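Local coordinates for possible transcriptional regulator, ArsR family protein (Rhodococcus sp., PDB 2OQG) that probably binds DNA through a winged helix-turn-helix domain and regulates transcription, at residues A12-F15 with A16-D20; A33-A37 with S38-T42; L44-S47 with R48-A52. All blocks are in the same frame, centred on the assembly; numbering follows the deposited sequence.

Followed from the N terminus, the three contacts come in series; none nests within or crosses another, and each joins directly adjoining segments. Contact 1 (12-20) is the last turns of helix 5-17 with the bend that leads to helix 21-32. Contact 2 (33-42) takes the chain out of helix 21-32 and starts helix 37-43 with a serine cap; contact 3 (44-52) repeats the device at the start of helix 48-60. Contacts 2 and 3 have centres about 10 Å apart and touch where I51 packs on L40 and A41, so the two helices of the helix-turn-helix meet there. Contact 1 lies apart, its centre about 21 Å from contact 2's and 18 Å from contact 3's.

Contact 1: A12-F15 with A16-D20; sequences ASVF and AALSD
L18 leans back over the turn before it and meets V14 with both its backbone and its side chain. Its N donates to V14 O over 2.9 Å, with an N-H...O angle of 151°. From there the side chain runs alongside that of V14, both pointing the same way. L18 CB lies 3.4 Å from V14 O, and L18 CG sits at 3.3 Å from the same oxygen, so the carbonyl is flanked by carbon as well as gripped by the amide. At the tip, L18 CD1 reaches V14 CG1 at 3.7 Å; V14 presents this methyl because CG1 stands anti to its backbone N (chi1 167°). The pair lies where helix 5-17, in the winged helix-turn-helix fold of the ArsR family, gives way to a type I turn, A17 to D20, that takes the chain into helix 21-32. Two more i to i+4 bonds hold the helix before the turn: A16 N to A12 O, the straighter, and A17 N to S13 O. At the turn S19 N folds back on A16 O; in one of the two conformers of S19, its OG also donates to this oxygen. A16 O accepts from R23 too, which binds A17 O as well, while D20 caps helix 21-32 by accepting from R23 N through OD2. V14 and F15 lie against T85 and L18 against L82 of helix 80-107; F15, L18 and S19 also pack on S19, F15 and A16 of the second subunit, respectively.

Contact 2: A33-A37 with S38-T42; sequences ADQSA and SSLAT
S36 turns its hydroxyl forward over the start of helix 37-43 and caps it: S36 OG accepts from S39 N at 2.9 Å, with an N-H...O angle of 153°. The torsion that permits this puts OG between the backbone N and the carbonyl carbon (chi1 63°), swung toward the amides of the first turn. S39 CB packs beside the cap, 3.5 Å from S36 OG and 3.4 Å from S36 O. Q35 approaches the same carbon, its CB 3.9 Å from S39 CB in a contact of carbon on carbon. S36 thus serves the helix with two oxygens: beside the capping hydroxyl, S36 O takes L40 N at 3.0 Å. L40 CG rests 3.6 Å from S36 O, shielding it with a branched apolar chain. One residue on, A41 N donates to A37 O and continues the helical pattern. This N-cap opens the first helix of the helix-turn-helix. L40 packs on I26, E29 and L30 of helix 21-32 and, with A41, on I51 of helix 48-60; R48 of that helix, in one of its two conformers, touches A37. At the other end of the contact, Q35 hydrogen-bonds through its backbone to Y75 of strand 72-77, and D34 forms a salt bridge with R76 of the same strand.

Contact 3: L44-S47 with R48-A52; sequences LPVS and RQAIA
S47, I51 and V46 account for most of the surface buried between this loop and the helix it begins, and S47 contributes the most. Sitting right before helix 48-60, it is the N-cap: S47 OG accepts from A50 N at 3.0 Å, with an N-H...O angle of 156°. The hydroxyl is brought there by chi1 of 79°, between the backbone N and the carbonyl carbon, and A50 CB lies 3.3 Å from S47 OG. With its carbonyl the same residue holds the next amide: S47 O accepts from I51 N at 2.8 Å, with an N-H...O angle of 160°. Two oxygens of one serine therefore satisfy two successive amides of the first helical turn. I51 adds an apolar cover to this bond, its CG1 lying 3.4 Å from S47 O. The same branch continues past the cap to the preceding residue: I51 CD1 approaches V46 O at 3.5 Å. V46 meets it obliquely, with V46 CG1 3.6 Å from I51 CG1. That methyl, anti to the backbone N, touches two residues of the helix, since A50 CB is also 3.6 Å from V46 CG1. The chain reaches this hydrophobic pair through an inverse gamma turn centred on P45, within the loop between the two helices of the helix-turn-helix. By its place in this family fold, helix 48-60 is probably the one presented to DNA. Its first turn lies against helix 37-43; on the loop side, V46 reaches T22 and L44 reaches I26, both of helix 21-32.

Contact 1: A12-F15 with A16-D20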
# COMPACT_ATOMS: atom_id res chain seq x y z
N ALA A 12 -10.96 7.46 25.14
CA ALA A 12 -10.08 8.44 25.74
C ALA A 12 -8.84 8.75 24.87
O ALA A 12 -8.49 9.93 24.69
CB ALA A 12 -9.63 8.00 27.11
N SER A 13 -8.25 7.72 24.29
CA SER A 13 -7.02 7.93 23.48
C SER A 13 -7.36 8.67 22.19
O SER A 13 -6.60 9.53 21.75
CB SER A 13 -6.24 6.64 23.18
OG SER A 13 -6.97 5.70 22.42
N VAL A 14 -8.54 8.39 21.63
CA VAL A 14 -8.98 9.16 20.45
C VAL A 14 -9.25 10.60 20.84
O VAL A 14 -8.84 11.52 20.10
CB VAL A 14 -10.20 8.50 19.77
CG1 VAL A 14 -10.88 9.44 18.74
CG2 VAL A 14 -9.76 7.20 19.09
N PHE A 15 -9.99 10.83 21.94
CA PHE A 15 -10.24 12.21 22.34
C PHE A 15 -8.90 12.93 22.51
O PHE A 15 -8.73 14.07 22.04
CB PHE A 15 -10.99 12.32 23.64
CG PHE A 15 -12.36 11.68 23.66
CD1 PHE A 15 -13.09 11.47 22.48
CD2 PHE A 15 -12.99 11.37 24.90
CE1 PHE A 15 -14.42 10.99 22.53
CE2 PHE A 15 -14.29 10.81 24.95
CZ PHE A 15 -15.00 10.64 23.72
N ALA A 16 -7.95 12.30 23.19
CA ALA A 16 -6.65 12.96 23.41
C ALA A 16 -5.98 13.26 22.05
O ALA A 16 -5.41 14.35 21.83
CB ALA A 16 -5.76 12.07 24.21
N ALA A 17 -6.05 12.30 21.13
CA ALA A 17 -5.38 12.46 19.84
C ALA A 17 -5.99 13.67 19.11
O ALA A 17 -5.26 14.47 18.53
CB ALA A 17 -5.47 11.20 19.02
N LEU A 18 -7.32 13.79 19.19
CA LEU A 18 -8.05 14.81 18.43
C LEU A 18 -8.08 16.18 19.19
O LEU A 18 -8.72 17.12 18.74
CB LEU A 18 -9.48 14.31 18.21
CG LEU A 18 -9.60 13.06 17.33
CD1 LEU A 18 -11.07 12.74 16.98
CD2 LEU A 18 -8.80 13.23 16.03
N SER A 19 -7.40 16.27 20.34
CA SER A 19 -7.47 17.49 21.12
C SER A 19 -6.38 18.48 20.70
O SER A 19 -6.28 19.57 21.28
CB SER A 19 -7.24 17.17 22.59
OG SER A 19 -5.89 16.80 22.82
N ASP A 20 -5.60 18.10 19.68
CA ASP A 20 -4.44 18.89 19.23
C ASP A 20 -4.57 19.33 17.79
O ASP A 20 -4.72 18.50 16.93
CB ASP A 20 -3.21 18.02 19.36
CG ASP A 20 -1.95 18.76 19.02
OD1 ASP A 20 -1.46 19.50 19.87
OD2 ASP A 20 -1.46 18.60 17.88

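Contact 2: A33-A37 with S38-T42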
# COMPACT_ATOMS: atom_id res chain seq x y z
N ALA A 33 -3.80 12.30 0.87
CA ALA A 33 -2.87 11.48 0.12
C ALA A 33 -1.98 10.78 1.12
O ALA A 33 -1.59 11.42 2.09
CB ALA A 33 -2.03 12.37 -0.72
N ASP A 34 -1.63 9.51 0.88
CA ASP A 34 -0.60 8.81 1.71
C ASP A 34 0.71 9.57 1.64
O ASP A 34 1.15 9.89 0.52
CB ASP A 34 -0.28 7.40 1.18
CG ASP A 34 -1.45 6.43 1.18
OD1 ASP A 34 -2.51 6.72 1.75
OD2 ASP A 34 -1.26 5.35 0.55
N GLN A 35 1.34 9.84 2.80
CA GLN A 35 2.59 10.65 2.80
C GLN A 35 3.58 10.08 3.78
O GLN A 35 3.19 9.48 4.77
CB GLN A 35 2.32 12.12 3.13
CG GLN A 35 1.47 12.74 2.02
CD GLN A 35 1.08 14.12 2.29
OE1 GLN A 35 -0.11 14.45 2.30
NE2 GLN A 35 2.07 14.98 2.55
N SER A 36 4.86 10.32 3.51
CA SER A 36 5.87 9.92 4.44
C SER A 36 6.01 10.90 5.57
O SER A 36 5.54 12.04 5.52
CB SER A 36 7.20 9.80 3.72
OG SER A 36 7.62 11.07 3.20
N ALA A 37 6.70 10.49 6.61
CA ALA A 37 7.00 11.40 7.69
C ALA A 37 7.82 12.59 7.16
O ALA A 37 7.62 13.72 7.59
CB ALA A 37 7.75 10.69 8.74
N SER A 38 8.71 12.35 6.21
CA SER A 38 9.55 13.44 5.68
C SER A 38 8.77 14.36 4.73
O SER A 38 9.10 15.55 4.56
CB SER A 38 10.81 12.86 5.05
OG SER A 38 11.59 12.19 6.03
N SER A 39 7.72 13.84 4.08
CA SER A 39 6.78 14.71 3.40
C SER A 39 6.15 15.64 4.46
O SER A 39 6.18 16.86 4.30
CB SER A 39 5.72 13.91 2.64
OG SER A 39 4.96 14.73 1.76
N LEU A 40 5.64 15.08 5.55
CA LEU A 40 4.95 15.88 6.58
C LEU A 40 5.84 16.96 7.18
O LEU A 40 5.40 18.09 7.35
CB LEU A 40 4.36 15.01 7.69
CG LEU A 40 3.15 14.17 7.24
CD1 LEU A 40 2.88 13.13 8.31
CD2 LEU A 40 1.92 15.01 7.00
N ALA A 41 7.08 16.57 7.50
CA ALA A 41 8.09 17.51 8.03
C ALA A 41 8.43 18.65 7.09
O ALA A 41 8.73 19.77 7.52
CB ALA A 41 9.39 16.75 8.44
N THR A 42 8.41 18.37 5.80
CA THR A 42 8.70 19.41 4.82
C THR A 42 7.52 20.38 4.75
O THR A 42 7.69 21.56 4.44
CB THR A 42 8.94 18.74 3.46
OG1 THR A 42 10.16 18.00 3.55
CG2 THR A 42 9.06 19.74 2.36

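Contact 3: L44-S47 with R48-A52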
# COMPACT_ATOMS: atom_id res chain seq x y z
N LEU A 44 4.96 20.94 7.33
CA LEU A 44 4.52 21.55 8.58
C LEU A 44 5.68 22.01 9.42
O LEU A 44 6.75 21.39 9.37
CB LEU A 44 3.74 20.50 9.38
CG LEU A 44 2.50 19.92 8.69
CD1 LEU A 44 1.91 18.79 9.53
CD2 LEU A 44 1.46 20.99 8.36
N PRO A 45 5.47 23.07 10.21
CA PRO A 45 6.51 23.59 11.10
C PRO A 45 6.56 22.78 12.43
O PRO A 45 6.35 23.29 13.53
CB PRO A 45 6.04 25.03 11.36
CG PRO A 45 4.56 24.96 11.31
CD PRO A 45 4.25 23.90 10.26
N VAL A 46 6.88 21.51 12.28
CA VAL A 46 6.90 20.55 13.34
C VAL A 46 8.14 19.73 13.07
O VAL A 46 8.36 19.29 11.93
CB VAL A 46 5.68 19.57 13.22
CG1 VAL A 46 5.63 18.59 14.38
CG2 VAL A 46 4.35 20.33 13.13
N SER A 47 8.92 19.48 14.10
CA SER A 47 10.12 18.70 13.92
C SER A 47 9.82 17.28 13.55
O SER A 47 8.75 16.76 13.88
CB SER A 47 10.93 18.69 15.21
OG SER A 47 10.39 17.77 16.13
N ARG A 48 10.78 16.63 12.88
CA ARG A 48 10.67 15.23 12.46
C ARG A 48 10.41 14.31 13.65
O ARG A 48 9.61 13.37 13.57
CB ARG A 48 11.94 14.81 11.68
CG ARG A 48 12.09 13.32 11.37
CD ARG A 48 11.22 12.87 10.17
NE ARG A 48 11.62 11.59 9.58
CZ ARG A 48 11.33 10.39 10.09
NH1 ARG A 48 10.64 10.28 11.22
NH2 ARG A 48 11.73 9.29 9.47
N GLN A 49 11.06 14.59 14.78
CA GLN A 49 10.87 13.77 15.99
C GLN A 49 9.49 13.97 16.60
O GLN A 49 8.85 13.01 17.11
CB GLN A 49 11.92 14.08 17.04
CG GLN A 49 13.33 13.76 16.53
CD GLN A 49 14.40 13.91 17.62
OE1 GLN A 49 15.20 13.00 17.82
NE2 GLN A 49 14.40 15.05 18.31
N ALA A 50 8.99 15.20 16.54
CA ALA A 50 7.62 15.46 17.03
C ALA A 50 6.61 14.80 16.08
O ALA A 50 5.58 14.26 16.52
CB ALA A 50 7.34 16.96 17.14
N ILE A 51 6.86 14.87 14.78
CA ILE A 51 5.96 14.22 13.79
C ILE A 51 5.89 12.72 14.09
O ILE A 51 4.80 12.13 14.15
CB ILE A 51 6.42 14.48 12.33
CG1 ILE A 51 6.09 15.94 11.99
CG2 ILE A 51 5.73 13.52 11.29
CD1 ILE A 51 6.66 16.48 10.67
N ALA A 52 7.06 12.12 14.32
CA ALA A 52 7.12 10.67 14.68
C ALA A 52 6.25 10.36 15.88
O ALA A 52 5.50 9.35 15.87
CB ALA A 52 8.56 10.24 14.94